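Local coordinates for glucose-6-phosphate 1-dehydrogenase (Mycobacterium avium, PDB 4LGV), which probably catalyses the oxidation of glucose 6-phosphate to 6-phosphogluconolactone with a nicotinamide cofactor, the first step of the pentose phosphate pathway, at residues L32-G37 / P63-A68; D70-D75 / L104-G109; P130-E135 / A157-E162. All blocks are in the same frame, centred on the assembly; numbering follows the deposited sequence.

Contact 1: L32-G37 / P63-A68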
loop_
_atom_site.group_PDB
_atom_site.type_symbol
_atom_site.label_atom_id
_atom_site.label_comp_id
_atom_site.label_asym_id
_atom_site.label_seq_id
_atom_site.Cartn_x
_atom_site.Cartn_y
_atom_site.Cartn_z
ATOM N N LEU A 32 25.647 9.603 -44.130
ATOM C CA LEU A 32 26.570 10.664 -44.493
ATOM C C LEU A 32 26.581 11.632 -43.375
ATOM O O LEU A 32 25.512 11.993 -42.838
ATOM C CB LEU A 32 26.125 11.369 -45.776
ATOM C CG LEU A 32 26.910 12.583 -46.270
ATOM C CD1 LEU A 32 28.261 12.177 -46.785
ATOM C CD2 LEU A 32 26.196 13.308 -47.391
ATOM N N LEU A 33 27.777 12.050 -42.969
ATOM C CA LEU A 33 27.910 12.979 -41.861
ATOM C C LEU A 33 28.470 14.307 -42.410
ATOM O O LEU A 33 29.572 14.342 -42.978
ATOM C CB LEU A 33 28.835 12.407 -40.785
ATOM C CG LEU A 33 29.145 13.329 -39.591
ATOM C CD1 LEU A 33 27.891 13.745 -38.851
ATOM C CD2 LEU A 33 30.082 12.638 -38.605
ATOM N N VAL A 34 27.756 15.391 -42.158
ATOM C CA VAL A 34 28.180 16.697 -42.572
ATOM C C VAL A 34 28.349 17.580 -41.340
ATOM O O VAL A 34 27.368 17.841 -40.615
ATOM C CB VAL A 34 27.125 17.332 -43.507
ATOM C CG1 VAL A 34 27.572 18.684 -43.928
ATOM C CG2 VAL A 34 26.866 16.436 -44.715
ATOM N N ILE A 35 29.571 18.081 -41.117
ATOM C CA ILE A 35 29.869 18.825 -39.887
ATOM C C ILE A 35 30.139 20.271 -40.180
ATOM O O ILE A 35 31.169 20.591 -40.761
ATOM C CB ILE A 35 31.135 18.263 -39.172
ATOM C CG1 ILE A 35 30.925 16.810 -38.820
ATOM C CG2 ILE A 35 31.434 19.038 -37.895
ATOM C CD1 ILE A 35 32.152 16.082 -38.324
ATOM N N PHE A 36 29.229 21.143 -39.763
ATOM C CA PHE A 36 29.465 22.574 -39.840
ATOM C C PHE A 36 30.223 22.998 -38.612
ATOM O O PHE A 36 29.794 22.714 -37.480
ATOM C CB PHE A 36 28.169 23.357 -39.934
ATOM C CG PHE A 36 27.466 23.237 -41.269
ATOM C CD1 PHE A 36 26.831 22.067 -41.646
ATOM C CD2 PHE A 36 27.455 24.313 -42.171
ATOM C CE1 PHE A 36 26.192 21.959 -42.886
ATOM C CE2 PHE A 36 26.811 24.212 -43.407
ATOM C CZ PHE A 36 26.176 23.033 -43.767
ATOM N N GLY A 37 31.352 23.676 -38.830
ATOM C CA GLY A 37 32.190 24.197 -37.734
ATOM C C GLY A 37 33.411 23.324 -37.441
ATOM O O GLY A 37 33.926 23.331 -36.346
ATOM N N PRO A 63 31.102 8.463 -45.549
ATOM C CA PRO A 63 31.858 9.681 -45.717
ATOM C C PRO A 63 31.474 10.830 -44.749
ATOM O O PRO A 63 30.347 10.886 -44.208
ATOM C CB PRO A 63 31.569 10.069 -47.169
ATOM C CG PRO A 63 31.008 8.819 -47.824
ATOM C CD PRO A 63 30.258 8.162 -46.725
ATOM N N ILE A 64 32.447 11.697 -44.522
ATOM C CA ILE A 64 32.314 12.826 -43.648
ATOM C C ILE A 64 32.743 14.050 -44.393
ATOM O O ILE A 64 33.858 14.113 -44.888
ATOM C CB ILE A 64 33.198 12.702 -42.411
ATOM C CG1 ILE A 64 32.896 11.393 -41.687
ATOM C CG2 ILE A 64 32.922 13.886 -41.480
ATOM C CD1 ILE A 64 33.846 11.112 -40.553
ATOM N N ILE A 65 31.852 15.031 -44.470
ATOM C CA ILE A 65 32.154 16.316 -45.122
ATOM C C ILE A 65 32.280 17.373 -44.043
ATOM O O ILE A 65 31.315 17.650 -43.347
ATOM C CB ILE A 65 31.030 16.699 -46.092
ATOM C CG1 ILE A 65 30.879 15.641 -47.160
ATOM C CG2 ILE A 65 31.305 18.049 -46.711
ATOM C CD1 ILE A 65 29.720 15.882 -48.079
ATOM N N GLY A 66 33.470 17.942 -43.892
ATOM C CA GLY A 66 33.696 19.081 -43.022
ATOM C C GLY A 66 33.403 20.385 -43.731
ATOM O O GLY A 66 33.806 20.569 -44.894
ATOM N N VAL A 67 32.727 21.307 -43.021
ATOM C CA VAL A 67 32.420 22.637 -43.542
ATOM C C VAL A 67 32.835 23.742 -42.571
ATOM O O VAL A 67 32.604 23.638 -41.382
ATOM C CB VAL A 67 30.919 22.794 -43.816
ATOM C CG1 VAL A 67 30.629 24.149 -44.414
ATOM C CG2 VAL A 67 30.394 21.704 -44.753
ATOM N N ALA A 68 33.492 24.775 -43.095
ATOM C CA ALA A 68 33.890 25.928 -42.319
ATOM C C ALA A 68 34.199 27.123 -43.251
ATOM O O ALA A 68 34.327 26.949 -44.463
ATOM C CB ALA A 68 35.092 25.585 -41.448
#
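Leu33 and Ile64 open a run of four parallel beta bridges between strands 32-36 and 64-68, whose axes approach to 4.7 Å and diverge by only 13°. Five backbone hydrogen bonds join them, alternately given and taken: Leu33, Ile35 and Gly37 donate to Pro63, Ile65 and Val67, while Ile65 and Val67 donate back to Leu33 and Ile35. The straightest is Leu33 N to Pro63 O, 3.1 Å with 173° at the hydrogen. Gly37 leaves the strand at positive phi, a backbone shape that suits glycine, and its N still reaches Val67 O at 2.8 Å.

The side chains fall on two faces. On one, Ile64 sends CG2 against the end of Ile35, CG2 to CD1 3.9 Å, the two chains meeting at a slant; Gly66 brings no side chain to this face. On the other, Val67 lies alongside Phe36 and points the same way. With CG1 of Val67 anti to the backbone N (chi1 -177°), that methyl stands 3.9 Å from Phe36 CD2, while Val67 CB sits over the outer part of one ring face. At the N-terminal ends of the two segments, Leu32 CD1 comes to 3.9 Å from Pro63 CB, the side chains crossing nearly at right angles.

This is the opening beta-alpha-beta unit of a Rossmann-like nucleotide-binding domain, its two strands connected through helix 41-56. Strand 130-134 flanks 32-36, strand 104-108 flanks 64-68, and helix 114-123 packs on Phe36, Ile65 and Val67 through Leu120, Lys123 and Leu116.

Contact 2: D70-D75 / L104-G109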
loop_
_atom_site.group_PDB
_atom_site.type_symbol
_atom_site.label_atom_id
_atom_site.label_comp_id
_atom_site.label_asym_id
_atom_site.label_seq_id
_atom_site.Cartn_x
_atom_site.Cartn_y
_atom_site.Cartn_z
ATOM N N ASP A 70 37.149 28.750 -43.034
ATOM C CA ASP A 70 38.592 28.856 -43.286
ATOM C C ASP A 70 38.956 28.462 -44.728
ATOM O O ASP A 70 38.542 27.420 -45.232
ATOM C CB ASP A 70 39.380 28.000 -42.317
ATOM C CG ASP A 70 38.940 28.219 -40.883
ATOM O OD1 ASP A 70 37.748 28.026 -40.548
ATOM O OD2 ASP A 70 39.787 28.491 -40.058
ATOM N N ASP A 71 39.788 29.283 -45.355
ATOM C CA ASP A 71 40.268 28.990 -46.694
ATOM C C ASP A 71 41.524 28.154 -46.556
ATOM O O ASP A 71 42.646 28.661 -46.616
ATOM C CB ASP A 71 40.524 30.295 -47.454
ATOM C CG ASP A 71 40.858 30.087 -48.919
ATOM O OD1 ASP A 71 40.739 28.954 -49.425
ATOM O OD2 ASP A 71 41.240 31.106 -49.581
ATOM N N ILE A 72 41.330 26.861 -46.389
ATOM C CA ILE A 72 42.423 25.913 -46.258
ATOM C C ILE A 72 42.127 24.733 -47.141
ATOM O O ILE A 72 41.013 24.577 -47.627
ATOM C CB ILE A 72 42.587 25.427 -44.815
ATOM C CG1 ILE A 72 41.314 24.753 -44.330
ATOM C CG2 ILE A 72 42.962 26.607 -43.923
ATOM C CD1 ILE A 72 41.436 24.092 -42.979
ATOM N N THR A 73 43.129 23.911 -47.370
ATOM C CA THR A 73 42.965 22.695 -48.163
ATOM C C THR A 73 42.579 21.534 -47.235
ATOM O O THR A 73 42.686 21.617 -46.020
ATOM C CB THR A 73 44.292 22.316 -48.824
ATOM O OG1 THR A 73 45.239 22.015 -47.799
ATOM C CG2 THR A 73 44.847 23.474 -49.718
ATOM N N LEU A 74 42.182 20.430 -47.837
ATOM C CA LEU A 74 41.963 19.185 -47.125
ATOM C C LEU A 74 43.209 18.734 -46.332
ATOM O O LEU A 74 43.105 18.341 -45.187
ATOM C CB LEU A 74 41.491 18.072 -48.107
ATOM C CG LEU A 74 41.242 16.701 -47.420
ATOM C CD1 LEU A 74 40.260 16.823 -46.264
ATOM C CD2 LEU A 74 40.765 15.663 -48.447
ATOM N N ASP A 75 44.387 18.805 -46.942
ATOM C CA ASP A 75 45.618 18.450 -46.216
ATOM C C ASP A 75 45.821 19.269 -44.965
ATOM O O ASP A 75 46.215 18.760 -43.937
ATOM C CB ASP A 75 46.856 18.600 -47.123
ATOM C CG ASP A 75 46.946 17.490 -48.190
ATOM O OD1 ASP A 75 46.232 16.458 -48.068
ATOM O OD2 ASP A 75 47.724 17.672 -49.152
ATOM N N LEU A 104 37.178 11.630 -45.118
ATOM C CA LEU A 104 36.969 13.053 -44.894
ATOM C C LEU A 104 37.141 13.885 -46.154
ATOM O O LEU A 104 38.065 13.673 -46.901
ATOM C CB LEU A 104 37.960 13.523 -43.857
ATOM C CG LEU A 104 37.667 14.817 -43.096
ATOM C CD1 LEU A 104 36.305 14.825 -42.416
ATOM C CD2 LEU A 104 38.761 14.986 -42.039
ATOM N N SER A 105 36.202 14.802 -46.411
ATOM C CA SER A 105 36.395 15.871 -47.395
ATOM C C SER A 105 36.137 17.200 -46.721
ATOM O O SER A 105 35.612 17.253 -45.608
ATOM C CB SER A 105 35.503 15.678 -48.649
ATOM O OG SER A 105 34.140 15.578 -48.294
ATOM N N TYR A 106 36.490 18.288 -47.394
ATOM C CA TYR A 106 36.363 19.630 -46.838
ATOM C C TYR A 106 35.798 20.606 -47.830
ATOM O O TYR A 106 36.137 20.618 -49.031
ATOM C CB TYR A 106 37.701 20.155 -46.368
ATOM C CG TYR A 106 37.634 21.550 -45.735
ATOM C CD1 TYR A 106 36.951 21.758 -44.552
ATOM C CD2 TYR A 106 38.242 22.655 -46.339
ATOM C CE1 TYR A 106 36.886 23.001 -43.967
ATOM C CE2 TYR A 106 38.169 23.923 -45.762
ATOM C CZ TYR A 106 37.508 24.093 -44.549
ATOM O OH TYR A 106 37.388 25.355 -43.963
ATOM N N LEU A 107 34.923 21.452 -47.312
ATOM C CA LEU A 107 34.264 22.458 -48.096
ATOM C C LEU A 107 34.270 23.785 -47.350
ATOM O O LEU A 107 33.817 23.865 -46.197
ATOM C CB LEU A 107 32.881 21.945 -48.354
ATOM C CG LEU A 107 32.047 22.622 -49.406
ATOM C CD1 LEU A 107 32.728 22.516 -50.769
ATOM C CD2 LEU A 107 30.690 21.951 -49.435
ATOM N N SER A 108 34.855 24.789 -48.004
ATOM C CA SER A 108 35.041 26.138 -47.470
ATOM C C SER A 108 34.004 27.125 -48.002
ATOM O O SER A 108 33.754 27.160 -49.210
ATOM C CB SER A 108 36.434 26.731 -47.897
ATOM O OG SER A 108 36.682 27.905 -47.164
ATOM N N GLY A 109 33.456 27.958 -47.116
ATOM C CA GLY A 109 32.598 29.029 -47.577
ATOM C C GLY A 109 31.889 29.707 -46.443
ATOM O O GLY A 109 32.125 29.385 -45.288
#
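Tyr106 reaches from strand 104-108 to the segment 70-75 and lays its ring beside the turn there, with the hydroxyl ending on the backbone carbonyl of Asp70. CG of Tyr106 is anti to the backbone N (chi1 -178°), which extends the ring toward that segment. The bond from Tyr106 OH to Asp70 O is 2.7 Å long, lies in the carbonyl plane and uses a lone pair, and the oxygen is also in the plane of the ring at its edge. In one of the two conformers modelled for Ser108, its OG gives the same oxygen a second bond, also 2.7 Å, but from above the carbonyl plane, 61° out of it, so that in this copy the carbonyl is held from two directions.

Further along, Ile72 crosses Tyr106 at about a right angle: its CG1 meets Tyr106 CE2 at 3.6 Å, and Ile72 O approaches the same CE2 at 3.5 Å, near the ring plane. Leu74 packs nearer the start of the strand: its CD1 makes an apolar contact with Tyr106 CB at 4.2 Å, and CD2 lies 3.7 Å from the backbone Leu104 O.

Asp70 turns its carboxylate elsewhere, OD1 bonding to Thr39 OG1. Thr73 N-caps helix 74-87, and Leu74 in its first turn ties the start of that helix to strand 104-108, an outermost strand of the parallel sheet within this chain. Leu77 of the helix touches both Ile72 and Tyr106, while strand 64-68 pairs with 104-108 and helix 114-123 meets Leu107.

Contact 3: P130-E135 / A157-E162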
loop_
_atom_site.group_PDB
_atom_site.type_symbol
_atom_site.label_atom_id
_atom_site.label_comp_id
_atom_site.label_asym_id
_atom_site.label_seq_id
_atom_site.Cartn_x
_atom_site.Cartn_y
_atom_site.Cartn_z
ATOM N N PRO A 130 21.547 12.380 -44.927
ATOM C CA PRO A 130 22.572 13.068 -44.146
ATOM C C PRO A 130 22.202 13.384 -42.711
ATOM O O PRO A 130 21.053 13.784 -42.422
ATOM C CB PRO A 130 22.799 14.380 -44.929
ATOM C CG PRO A 130 21.556 14.591 -45.711
ATOM C CD PRO A 130 20.861 13.272 -45.856
ATOM N N LEU A 131 23.191 13.258 -41.826
ATOM C CA LEU A 131 23.171 13.928 -40.521
ATOM C C LEU A 131 23.968 15.200 -40.636
ATOM O O LEU A 131 25.157 15.140 -40.884
ATOM C CB LEU A 131 23.784 13.058 -39.415
ATOM C CG LEU A 131 23.938 13.763 -38.074
ATOM C CD1 LEU A 131 22.578 14.223 -37.538
ATOM C CD2 LEU A 131 24.561 12.880 -36.996
ATOM N N TYR A 132 23.354 16.348 -40.394
ATOM C CA TYR A 132 24.068 17.632 -40.330
ATOM C C TYR A 132 24.339 17.981 -38.895
ATOM O O TYR A 132 23.416 18.124 -38.117
ATOM C CB TYR A 132 23.230 18.765 -40.923
ATOM C CG TYR A 132 22.860 18.554 -42.382
ATOM C CD1 TYR A 132 23.776 18.815 -43.378
ATOM C CD2 TYR A 132 21.614 18.092 -42.743
ATOM C CE1 TYR A 132 23.481 18.603 -44.711
ATOM C CE2 TYR A 132 21.277 17.908 -44.079
ATOM C CZ TYR A 132 22.223 18.148 -45.057
ATOM O OH TYR A 132 21.907 17.959 -46.375
ATOM N N TYR A 133 25.604 18.073 -38.525
ATOM C CA TYR A 133 26.004 18.348 -37.147
ATOM C C TYR A 133 26.574 19.746 -37.055
ATOM O O TYR A 133 27.595 20.055 -37.674
ATOM C CB TYR A 133 27.038 17.297 -36.697
ATOM C CG TYR A 133 27.611 17.546 -35.342
ATOM C CD1 TYR A 133 26.799 17.926 -34.286
ATOM C CD2 TYR A 133 28.953 17.383 -35.093
ATOM C CE1 TYR A 133 27.308 18.155 -33.028
ATOM C CE2 TYR A 133 29.471 17.608 -33.840
ATOM C CZ TYR A 133 28.636 17.978 -32.805
ATOM O OH TYR A 133 29.129 18.224 -31.534
ATOM N N LEU A 134 25.890 20.612 -36.314
ATOM C CA LEU A 134 26.240 22.021 -36.295
ATOM C C LEU A 134 26.995 22.392 -35.038
ATOM O O LEU A 134 26.383 22.657 -34.024
ATOM C CB LEU A 134 24.990 22.894 -36.434
ATOM C CG LEU A 134 23.982 22.477 -37.514
ATOM C CD1 LEU A 134 22.906 23.550 -37.653
ATOM C CD2 LEU A 134 24.588 22.215 -38.864
ATOM N N GLU A 135 28.320 22.426 -35.122
ATOM C CA GLU A 135 29.119 22.900 -34.000
ATOM C C GLU A 135 29.550 24.319 -34.332
ATOM O O GLU A 135 30.700 24.616 -34.537
ATOM C CB GLU A 135 30.316 22.009 -33.651
ATOM C CG GLU A 135 30.884 21.173 -34.784
ATOM C CD GLU A 135 31.992 20.277 -34.296
ATOM O OE1 GLU A 135 32.098 20.058 -33.056
ATOM O OE2 GLU A 135 32.782 19.837 -35.135
ATOM N N ALA A 157 16.909 13.948 -43.835
ATOM C CA ALA A 157 17.995 14.427 -43.025
ATOM C C ALA A 157 17.600 14.488 -41.559
ATOM O O ALA A 157 16.431 14.471 -41.220
ATOM C CB ALA A 157 18.460 15.793 -43.493
ATOM N N ARG A 158 18.614 14.536 -40.712
ATOM C CA ARG A 158 18.468 15.008 -39.353
ATOM C C ARG A 158 19.477 16.125 -39.132
ATOM O O ARG A 158 20.489 16.189 -39.827
ATOM C CB ARG A 158 18.699 13.888 -38.351
ATOM C CG ARG A 158 17.668 12.766 -38.462
ATOM C CD ARG A 158 17.821 11.750 -37.332
ATOM N NE ARG A 158 16.995 10.588 -37.600
ATOM C CZ ARG A 158 17.405 9.474 -38.198
ATOM N NH1 ARG A 158 18.678 9.316 -38.603
ATOM N NH2 ARG A 158 16.527 8.491 -38.373
ATOM N N VAL A 159 19.218 16.960 -38.135
ATOM C CA VAL A 159 20.088 18.068 -37.793
ATOM C C VAL A 159 20.361 18.014 -36.295
ATOM O O VAL A 159 19.429 18.055 -35.462
ATOM C CB VAL A 159 19.427 19.397 -38.124
ATOM C CG1 VAL A 159 20.319 20.572 -37.756
ATOM C CG2 VAL A 159 19.101 19.436 -39.593
ATOM N N ALA A 160 21.646 17.923 -35.956
ATOM C CA ALA A 160 22.057 17.916 -34.561
ATOM C C ALA A 160 22.672 19.269 -34.247
ATOM O O ALA A 160 23.653 19.681 -34.889
ATOM C CB ALA A 160 23.037 16.814 -34.333
ATOM N N VAL A 161 22.118 19.954 -33.258
ATOM C CA VAL A 161 22.592 21.276 -32.879
ATOM C C VAL A 161 23.314 21.269 -31.557
ATOM O O VAL A 161 22.789 20.763 -30.540
ATOM C CB VAL A 161 21.442 22.353 -32.832
ATOM C CG1 VAL A 161 20.961 22.609 -34.217
ATOM C CG2 VAL A 161 20.280 21.911 -31.992
ATOM N N GLU A 162 24.511 21.857 -31.544
ATOM C CA GLU A 162 25.260 21.950 -30.276
ATOM C C GLU A 162 24.654 22.949 -29.340
ATOM O O GLU A 162 24.216 23.989 -29.749
ATOM C CB GLU A 162 26.737 22.349 -30.514
ATOM C CG GLU A 162 27.644 21.153 -30.698
ATOM C CD GLU A 162 27.663 20.282 -29.474
ATOM O OE1 GLU A 162 27.949 19.073 -29.586
ATOM O OE2 GLU A 162 27.384 20.786 -28.388
#
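Leu131 and Arg158 begin four parallel bridges, ending at Leu134 and Val161, between strands 130-134 and 158-162, whose axes come within 4.7 Å and lie 15° apart. Five backbone hydrogen bonds alternate between them; Leu134 N to Ala160 O, 2.8 Å, is almost straight at 175°.

At the end of the pair Tyr133 carries its ring across to Glu162. Its OH donates to Glu162 OE1, which lies in the ring plane at the edge; the modelled 2.4 Å is very short and its exact length should be read with caution. Ring and carboxylate planes stand 71° apart, and the glutamate chain bends at its second torsion to get there. His193 NE2 also bonds OE1, and Tyr416 OH bonds the tyrosine hydroxyl, so this buried polar pair has partners beyond the strands. Closer in, Tyr133 CD1 rests 3.9 Å from Ala160 CB.

On the face that carries Tyr132 and Leu134, the edge of the Tyr132 ring meets Ala157 CB, 3.6 Å from CE2, just ahead of the strand, and Leu134 CD1 packs on Val159 CG1 at 3.9 Å.

Helix 141-150 connects these strands in a beta-alpha-beta unit. Strand 32-36 flanks 130-134, and helices 41-56 and 413-424 cover the face bearing Tyr133.

All three contacts reach one parallel sheet. Contacts 1 and 3 are buried pairings of adjacent strands in its middle, meeting where strands 32-36 and 130-134 hydrogen-bond, as in Val34 O to Tyr133 N; their centres are about 9 Å apart. Contact 2 lies at the surface, where 104-108 pairs with 64-68 of contact 1, and is about 19 Å from contact 3 between centres. Backbone bonding dominates both buried pairings, but contact 1 has apolar side chains throughout, whereas contact 3 adds a polar tyrosine-glutamate pair facing helix 413-424. Contact 2 has no backbone pairing across it: a tyrosine hydroxyl, joined by that of Ser108 in one conformer, holds a carbonyl instead.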